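Local coordinates for protein A151R (African swine fever virus Georgia 2007/1, PDB 7CMA) that is a zinc-binding non-structural protein of the virus whose biochemical role is not firmly established, although it has been named an oxygenase, at residues K77-W82 with N90-G95; D106-N111 with P129-D134; S44-G47 with Y52-F55. One frame throughout, in Å; residues are numbered along the deposited sequence.

Contact 1. Residues K77-W82 with N90-G95; sequences KMIYNW and NKIWSG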
# COMPACT_ATOMS: atom_id res chain seq x y z
N LYS A 77 1.17 -6.13 -21.04
CA LYS A 77 2.40 -5.30 -20.91
C LYS A 77 2.35 -4.14 -21.90
O LYS A 77 2.68 -3.01 -21.50
CB LYS A 77 3.65 -6.15 -21.14
CG LYS A 77 4.97 -5.44 -20.87
CD LYS A 77 6.12 -6.38 -20.59
CE LYS A 77 5.74 -7.52 -19.66
NZ LYS A 77 6.75 -8.60 -19.67
N MET A 78 1.96 -4.41 -23.15
CA MET A 78 1.79 -3.37 -24.21
C MET A 78 0.77 -2.33 -23.75
O MET A 78 1.02 -1.12 -23.94
CB MET A 78 1.30 -4.00 -25.53
CG MET A 78 2.38 -4.76 -26.28
SD MET A 78 1.69 -5.87 -27.54
CE MET A 78 3.17 -6.27 -28.47
N ILE A 79 -0.33 -2.78 -23.13
CA ILE A 79 -1.42 -1.88 -22.66
C ILE A 79 -0.91 -1.04 -21.47
O ILE A 79 -1.17 0.17 -21.47
CB ILE A 79 -2.69 -2.68 -22.32
CG1 ILE A 79 -3.29 -3.34 -23.57
CG2 ILE A 79 -3.71 -1.79 -21.62
CD1 ILE A 79 -4.46 -4.24 -23.29
N TYR A 80 -0.12 -1.64 -20.57
CA TYR A 80 0.49 -0.89 -19.43
C TYR A 80 1.46 0.17 -19.97
O TYR A 80 1.47 1.29 -19.45
CB TYR A 80 1.24 -1.82 -18.47
CG TYR A 80 2.14 -1.09 -17.50
CD1 TYR A 80 1.62 -0.51 -16.35
CD2 TYR A 80 3.48 -0.86 -17.79
CE1 TYR A 80 2.42 0.22 -15.48
CE2 TYR A 80 4.30 -0.17 -16.91
CZ TYR A 80 3.76 0.39 -15.77
OH TYR A 80 4.56 1.09 -14.91
N ASN A 81 2.27 -0.18 -20.97
CA ASN A 81 3.29 0.73 -21.55
C ASN A 81 2.59 1.94 -22.18
O ASN A 81 3.04 3.07 -21.92
CB ASN A 81 4.20 -0.00 -22.54
CG ASN A 81 5.23 -0.88 -21.85
OD1 ASN A 81 5.53 -0.68 -20.67
ND2 ASN A 81 5.74 -1.87 -22.55
N TRP A 82 1.40 1.73 -22.75
CA TRP A 82 0.54 2.81 -23.31
C TRP A 82 0.00 3.69 -22.16
O TRP A 82 0.02 4.92 -22.31
CB TRP A 82 -0.60 2.20 -24.14
CG TRP A 82 -1.65 3.18 -24.57
CD1 TRP A 82 -1.59 4.04 -25.63
CD2 TRP A 82 -2.98 3.29 -24.05
NE1 TRP A 82 -2.76 4.74 -25.75
CE2 TRP A 82 -3.65 4.28 -24.81
CE3 TRP A 82 -3.66 2.70 -22.98
CZ2 TRP A 82 -4.96 4.68 -24.54
CZ3 TRP A 82 -4.96 3.08 -22.72
CH2 TRP A 82 -5.59 4.07 -23.48
N ASN A 90 -5.11 8.22 -20.27
CA ASN A 90 -5.17 6.87 -20.91
C ASN A 90 -5.81 5.88 -19.94
O ASN A 90 -5.17 5.53 -18.91
CB ASN A 90 -3.79 6.40 -21.38
CG ASN A 90 -3.30 7.13 -22.61
OD1 ASN A 90 -4.03 7.94 -23.19
ND2 ASN A 90 -2.11 6.77 -23.07
N LYS A 91 -7.04 5.47 -20.23
CA LYS A 91 -7.81 4.51 -19.40
C LYS A 91 -8.29 3.38 -20.29
O LYS A 91 -8.36 3.57 -21.51
CB LYS A 91 -8.97 5.21 -18.71
CG LYS A 91 -8.57 6.25 -17.68
CD LYS A 91 -9.73 6.76 -16.86
CE LYS A 91 -9.39 7.97 -16.03
NZ LYS A 91 -10.54 8.40 -15.20
N ILE A 92 -8.67 2.25 -19.69
CA ILE A 92 -9.13 1.06 -20.46
C ILE A 92 -10.49 0.62 -19.92
O ILE A 92 -10.75 0.79 -18.71
CB ILE A 92 -8.08 -0.07 -20.42
CG1 ILE A 92 -7.82 -0.55 -18.99
CG2 ILE A 92 -6.80 0.38 -21.11
CD1 ILE A 92 -7.29 -1.97 -18.92
N TRP A 93 -11.35 0.14 -20.82
CA TRP A 93 -12.63 -0.52 -20.46
C TRP A 93 -12.52 -2.01 -20.77
O TRP A 93 -12.26 -2.35 -21.93
CB TRP A 93 -13.79 0.14 -21.21
CG TRP A 93 -15.10 -0.53 -20.98
CD1 TRP A 93 -15.59 -1.61 -21.65
CD2 TRP A 93 -16.06 -0.22 -19.96
NE1 TRP A 93 -16.80 -1.99 -21.12
CE2 TRP A 93 -17.08 -1.19 -20.04
CE3 TRP A 93 -16.13 0.73 -18.93
CZ2 TRP A 93 -18.20 -1.18 -19.20
CZ3 TRP A 93 -17.23 0.74 -18.10
CH2 TRP A 93 -18.24 -0.21 -18.23
N SER A 94 -12.81 -2.87 -19.80
CA SER A 94 -12.80 -4.34 -20.03
C SER A 94 -14.23 -4.88 -20.10
O SER A 94 -15.00 -4.65 -19.14
CB SER A 94 -12.00 -5.06 -18.99
OG SER A 94 -11.94 -6.45 -19.28
N GLY A 95 -14.52 -5.68 -21.12
CA GLY A 95 -15.78 -6.44 -21.25
C GLY A 95 -16.73 -5.78 -22.24
O GLY A 95 -16.29 -4.88 -22.97
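The Trp82 indole carries the side-chain amide of Asn90 over one face, the two planes only 5° apart, while the carbonyl O of Lys91 lies at its edge, 3.4 Å from CH2, and Ile79 O of the same helix also lies in plane at the edge. The amide nitrogen ND2 sits above the rim, 3.4 Å from CE2 of Trp82, and CB of Asn90 stands 3.6 Å from the centroid of the six-membered ring, 12° off its normal, a CH-pi contact. That stacked amide is gripped from two directions. ND2 donates to the backbone O of Trp82 at 2.9 Å, with Trp82 O in the amide plane but the donor well out of the carbonyl plane, and OD1 is hydrogen-bonded to Thr35 OG1; together they fix the rotation of the amide. In the fold, helix 72-84 packs here against strand 90-94 of the five-stranded antiparallel sheet; the axis of helical segment 77-82 passes 9.3 Å from that of the strand, at 144°. Asn150 and Met152 hydrogen-bond to the Ile92 backbone. CG2 of Ile92 meets both CZ3 of Trp82 (3.6 Å) and CG2 of Ile79 (3.8 Å). The Ile79 methyl reaches it from a position anti to its own backbone N, and helix 3-28 touches Ile79 through Ile21.

Contact 2. Residues D106-N111 with P129-D134; sequences DLYHTN and PHIFND. With ZN (zinc ion), chain C.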
# COMPACT_ATOMS: atom_id res chain seq x y z
N ASP A 106 -29.84 10.48 -6.21
CA ASP A 106 -28.65 11.29 -6.60
C ASP A 106 -27.43 10.37 -6.74
O ASP A 106 -26.30 10.87 -6.59
CB ASP A 106 -28.38 12.39 -5.57
CG ASP A 106 -29.31 13.59 -5.70
OD1 ASP A 106 -29.93 13.73 -6.77
OD2 ASP A 106 -29.40 14.35 -4.72
N LEU A 107 -27.67 9.09 -7.01
CA LEU A 107 -26.59 8.10 -7.29
C LEU A 107 -26.98 7.25 -8.51
O LEU A 107 -28.19 7.13 -8.78
CB LEU A 107 -26.39 7.23 -6.05
CG LEU A 107 -25.58 7.87 -4.92
CD1 LEU A 107 -25.56 6.97 -3.69
CD2 LEU A 107 -24.16 8.18 -5.37
N TYR A 108 -25.99 6.81 -9.28
CA TYR A 108 -26.19 5.89 -10.43
C TYR A 108 -25.83 4.46 -9.98
O TYR A 108 -24.89 4.33 -9.17
CB TYR A 108 -25.37 6.36 -11.63
CG TYR A 108 -25.86 7.63 -12.27
CD1 TYR A 108 -25.59 8.87 -11.70
CD2 TYR A 108 -26.65 7.61 -13.40
CE1 TYR A 108 -26.08 10.04 -12.24
CE2 TYR A 108 -27.13 8.78 -13.97
CZ TYR A 108 -26.83 10.00 -13.40
OH TYR A 108 -27.34 11.15 -13.93
N HIS A 109 -26.65 3.50 -10.37
CA HIS A 109 -26.52 2.13 -9.82
C HIS A 109 -26.30 1.05 -10.87
O HIS A 109 -26.87 1.17 -11.96
CB HIS A 109 -27.79 1.77 -9.02
CG HIS A 109 -28.18 2.74 -7.96
ND1 HIS A 109 -27.88 2.54 -6.63
CD2 HIS A 109 -28.89 3.89 -8.01
CE1 HIS A 109 -28.36 3.53 -5.92
NE2 HIS A 109 -28.98 4.37 -6.74
N THR A 110 -25.51 0.05 -10.52
CA THR A 110 -25.29 -1.13 -11.39
C THR A 110 -26.00 -2.35 -10.79
O THR A 110 -26.20 -3.34 -11.53
CB THR A 110 -23.79 -1.41 -11.57
OG1 THR A 110 -23.21 -1.43 -10.26
CG2 THR A 110 -23.09 -0.36 -12.41
N ASN A 111 -26.17 -2.35 -9.47
CA ASN A 111 -26.73 -3.50 -8.69
C ASN A 111 -25.72 -4.66 -8.68
O ASN A 111 -26.17 -5.80 -8.54
CB ASN A 111 -28.08 -3.95 -9.26
CG ASN A 111 -29.26 -3.42 -8.48
OD1 ASN A 111 -29.24 -2.29 -8.01
ND2 ASN A 111 -30.30 -4.23 -8.32
N PRO A 129 -19.55 3.00 -22.07
CA PRO A 129 -18.61 3.05 -20.95
C PRO A 129 -18.35 4.46 -20.38
O PRO A 129 -17.93 4.55 -19.26
CB PRO A 129 -17.33 2.47 -21.57
CG PRO A 129 -17.44 2.84 -23.04
CD PRO A 129 -18.91 2.69 -23.35
N HIS A 130 -18.61 5.51 -21.16
CA HIS A 130 -18.00 6.85 -20.94
C HIS A 130 -18.40 7.42 -19.57
O HIS A 130 -17.55 8.07 -18.93
CB HIS A 130 -18.35 7.80 -22.09
CG HIS A 130 -18.04 7.24 -23.44
ND1 HIS A 130 -16.83 7.45 -24.06
CD2 HIS A 130 -18.74 6.41 -24.23
CE1 HIS A 130 -16.82 6.81 -25.21
NE2 HIS A 130 -17.97 6.14 -25.32
N ILE A 131 -19.61 7.10 -19.10
CA ILE A 131 -20.19 7.69 -17.86
C ILE A 131 -19.41 7.18 -16.63
O ILE A 131 -19.51 7.81 -15.57
CB ILE A 131 -21.70 7.39 -17.75
CG1 ILE A 131 -22.34 8.14 -16.58
CG2 ILE A 131 -21.95 5.89 -17.67
CD1 ILE A 131 -23.82 7.90 -16.42
N PHE A 132 -18.63 6.11 -16.78
CA PHE A 132 -17.88 5.49 -15.66
C PHE A 132 -16.55 6.22 -15.44
O PHE A 132 -15.91 5.99 -14.41
CB PHE A 132 -17.67 3.99 -15.91
CG PHE A 132 -18.92 3.17 -15.76
CD1 PHE A 132 -19.38 2.82 -14.50
CD2 PHE A 132 -19.72 2.89 -16.86
CE1 PHE A 132 -20.55 2.09 -14.36
CE2 PHE A 132 -20.91 2.19 -16.71
CZ PHE A 132 -21.32 1.79 -15.46
N ASN A 133 -16.22 7.17 -16.33
CA ASN A 133 -14.98 7.98 -16.25
C ASN A 133 -14.95 8.75 -14.92
O ASN A 133 -13.87 8.84 -14.34
CB ASN A 133 -14.87 8.92 -17.45
CG ASN A 133 -13.55 9.66 -17.51
OD1 ASN A 133 -13.52 10.88 -17.60
ND2 ASN A 133 -12.45 8.92 -17.48
N ASP A 134 -16.08 9.32 -14.49
CA ASP A 134 -16.20 10.05 -13.20
C ASP A 134 -16.81 9.12 -12.15
O ASP A 134 -18.03 8.89 -12.20
CB ASP A 134 -17.01 11.34 -13.37
CG ASP A 134 -17.17 12.14 -12.09
OD1 ASP A 134 -16.47 11.84 -11.12
OD2 ASP A 134 -17.95 13.11 -12.10
ZN ZN C . -26.58 1.15 -5.45
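A zinc site with one histidine and three cysteines borders this contact: His109 ND1 binds the zinc ion at 2.2 Å, and Cys116, Cys139 and Cys142 complete the coordination. The last two are spaced as a CxxC motif. His109 lies on strand 107-109, between the two residues that touch segment 129-134, which contains a short 3-10 turn. Before His109 in sequence comes Tyr108: CD1 of Ile131 lies over a face of its ring, 4.1 Å from CD2, and the two side chains cross at about a right angle. Ile131 gets there in an extended form, CG1 anti to the backbone N (chi1 -173°) and CD1 anti to CA (chi2 180°), which carries the terminal methyl outward to the ring. After His109, CG2 of Thr110 approaches the Phe132 ring at its edge, near the ring plane, 4.0 Å from CE1 and 4.1 Å from CZ. The hydroxyl of Thr110 is used separately, in a hydrogen bond with Thr143 OG1. Phe132 also stacks with Trp138, and strand 99-104 reaches both Tyr108 and Ile131 through Ile101. Within the turn, Phe132 N donates to Pro129 O at 3.0 Å. His109 NE2 is hydrogen-bonded to Glu104 O, so both imidazole nitrogens have partners and the ring's orientation is fixed by the metal and this second-shell carbonyl. The contact buries 108 Å², and its closest pairs are carbon against carbon, which implies apolar packing beside the zinc site; the side-chain hydrogen bonds of Thr110 and His109 and the other three zinc ligands all involve residues outside the two segments.

Contact 3. Residues S44-G47 with Y52-F55; sequences SYIG and YFTF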
# COMPACT_ATOMS: atom_id res chain seq x y z
N SER A 44 -9.51 -7.36 -29.00
CA SER A 44 -10.57 -8.38 -28.81
C SER A 44 -10.09 -9.73 -29.34
O SER A 44 -9.44 -9.76 -30.39
CB SER A 44 -11.85 -7.95 -29.48
OG SER A 44 -12.37 -6.79 -28.86
N TYR A 45 -10.31 -10.79 -28.56
CA TYR A 45 -10.05 -12.19 -28.97
C TYR A 45 -11.17 -12.65 -29.91
O TYR A 45 -12.31 -12.72 -29.46
CB TYR A 45 -9.94 -13.09 -27.75
CG TYR A 45 -9.35 -14.45 -28.03
CD1 TYR A 45 -7.99 -14.60 -28.25
CD2 TYR A 45 -10.16 -15.57 -28.15
CE1 TYR A 45 -7.44 -15.85 -28.52
CE2 TYR A 45 -9.62 -16.82 -28.42
CZ TYR A 45 -8.26 -16.96 -28.61
OH TYR A 45 -7.73 -18.18 -28.89
N ILE A 46 -10.87 -12.69 -31.22
CA ILE A 46 -11.78 -13.14 -32.31
C ILE A 46 -11.12 -14.31 -33.04
O ILE A 46 -10.01 -14.12 -33.57
CB ILE A 46 -12.11 -11.98 -33.27
CG1 ILE A 46 -12.18 -10.64 -32.53
CG2 ILE A 46 -13.37 -12.28 -34.06
CD1 ILE A 46 -13.25 -9.70 -33.03
N GLY A 47 -11.75 -15.48 -33.02
CA GLY A 47 -11.22 -16.72 -33.61
C GLY A 47 -10.26 -17.43 -32.67
O GLY A 47 -10.72 -17.89 -31.60
N TYR A 52 -6.13 -6.13 -33.05
CA TYR A 52 -5.93 -4.73 -32.59
C TYR A 52 -6.56 -3.77 -33.61
O TYR A 52 -6.00 -3.63 -34.71
CB TYR A 52 -4.44 -4.45 -32.39
CG TYR A 52 -4.11 -3.03 -31.99
CD1 TYR A 52 -4.69 -2.45 -30.88
CD2 TYR A 52 -3.14 -2.31 -32.67
CE1 TYR A 52 -4.37 -1.16 -30.49
CE2 TYR A 52 -2.80 -1.02 -32.29
CZ TYR A 52 -3.42 -0.44 -31.20
OH TYR A 52 -3.08 0.82 -30.80
N PHE A 53 -7.78 -3.30 -33.30
CA PHE A 53 -8.53 -2.29 -34.09
C PHE A 53 -8.16 -0.89 -33.62
O PHE A 53 -8.31 -0.60 -32.41
CB PHE A 53 -10.04 -2.51 -33.95
CG PHE A 53 -10.51 -3.92 -34.16
CD1 PHE A 53 -10.72 -4.42 -35.44
CD2 PHE A 53 -10.81 -4.74 -33.08
CE1 PHE A 53 -11.17 -5.72 -35.62
CE2 PHE A 53 -11.24 -6.04 -33.27
CZ PHE A 53 -11.40 -6.54 -34.54
N THR A 54 -7.73 -0.03 -34.54
CA THR A 54 -7.49 1.41 -34.27
C THR A 54 -8.58 2.24 -34.96
O THR A 54 -8.97 1.87 -36.08
CB THR A 54 -6.07 1.81 -34.70
OG1 THR A 54 -5.16 1.06 -33.90
CG2 THR A 54 -5.79 3.29 -34.56
N PHE A 55 -9.14 3.22 -34.25
CA PHE A 55 -10.27 4.07 -34.70
C PHE A 55 -9.79 5.51 -34.88
O PHE A 55 -8.79 5.90 -34.26
CB PHE A 55 -11.43 3.99 -33.69
CG PHE A 55 -11.91 2.60 -33.38
CD1 PHE A 55 -12.65 1.87 -34.30
CD2 PHE A 55 -11.68 2.03 -32.14
CE1 PHE A 55 -13.12 0.60 -33.99
CE2 PHE A 55 -12.15 0.76 -31.83
CZ PHE A 55 -12.87 0.05 -32.76
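Ile46 and Phe53 meet through the far end of the aromatic ring: CD1 of Ile46 lies 4.0 Å from CZ and 4.2 Å from CE2 of Phe53, near the ring plane at its edge. Ser44 adds a second, looser approach to the same edge, its CB standing 4.3 Å from CE2 of Phe53. The benzyl group therefore receives carbon atoms from two residues that alternate along one strand, and neither sits over its face. The first torsion of Phe53 (chi1 -49°) sets CG beside the backbone N, anti to the carbonyl carbon; with CB directed toward the other strand, this brings CZ and CE2 to Ile46. Ile46 is less regular, with chi1 at -34° and chi2 at -143°, both noticeably off staggered values; it is an exposed residue near the end of its strand. One step further out, the hydroxyl of Ser44 is hydrogen-bonded to Glu42 OE2 and also to Thr30 OG1, so its polar end is held by neighbours while its CB meets the ring. The backbone pairs Ser44 with Lys51 and Phe53 with Glu42, which sets the diagonal offset of these side chains. Strands 38-46 and 49-55 thus form a beta hairpin within the antiparallel sheet. Strand 61-66, on the outer side of strand 49-55, touches Phe53 through Leu61 and Lys64, whereas strand 30-35 flanks the hairpin beyond strand 38-46.

Along the chain the contacts come in series: contact 3 closes before contact 1 opens, and contact 1 closes before contact 2. Contacts 1 and 3 share the five-stranded antiparallel sheet, their centres 14 Å apart; contact 3 lies in the hairpin of strands 38-46 and 49-55, contact 1 at strand 90-94, beyond strand 30-35. Contact 2 belongs to the zinc-binding part with the three-stranded sheet, its centre 20 Å from that of contact 1 and 26 Å from that of contact 3; contacts 2 and 3 lie on opposite sides of the chain's centre. Trp93 bridges the two parts: its ring packs on Pro129 and Phe132, so strand 90-94 joins the larger sheet to the zinc-binding region.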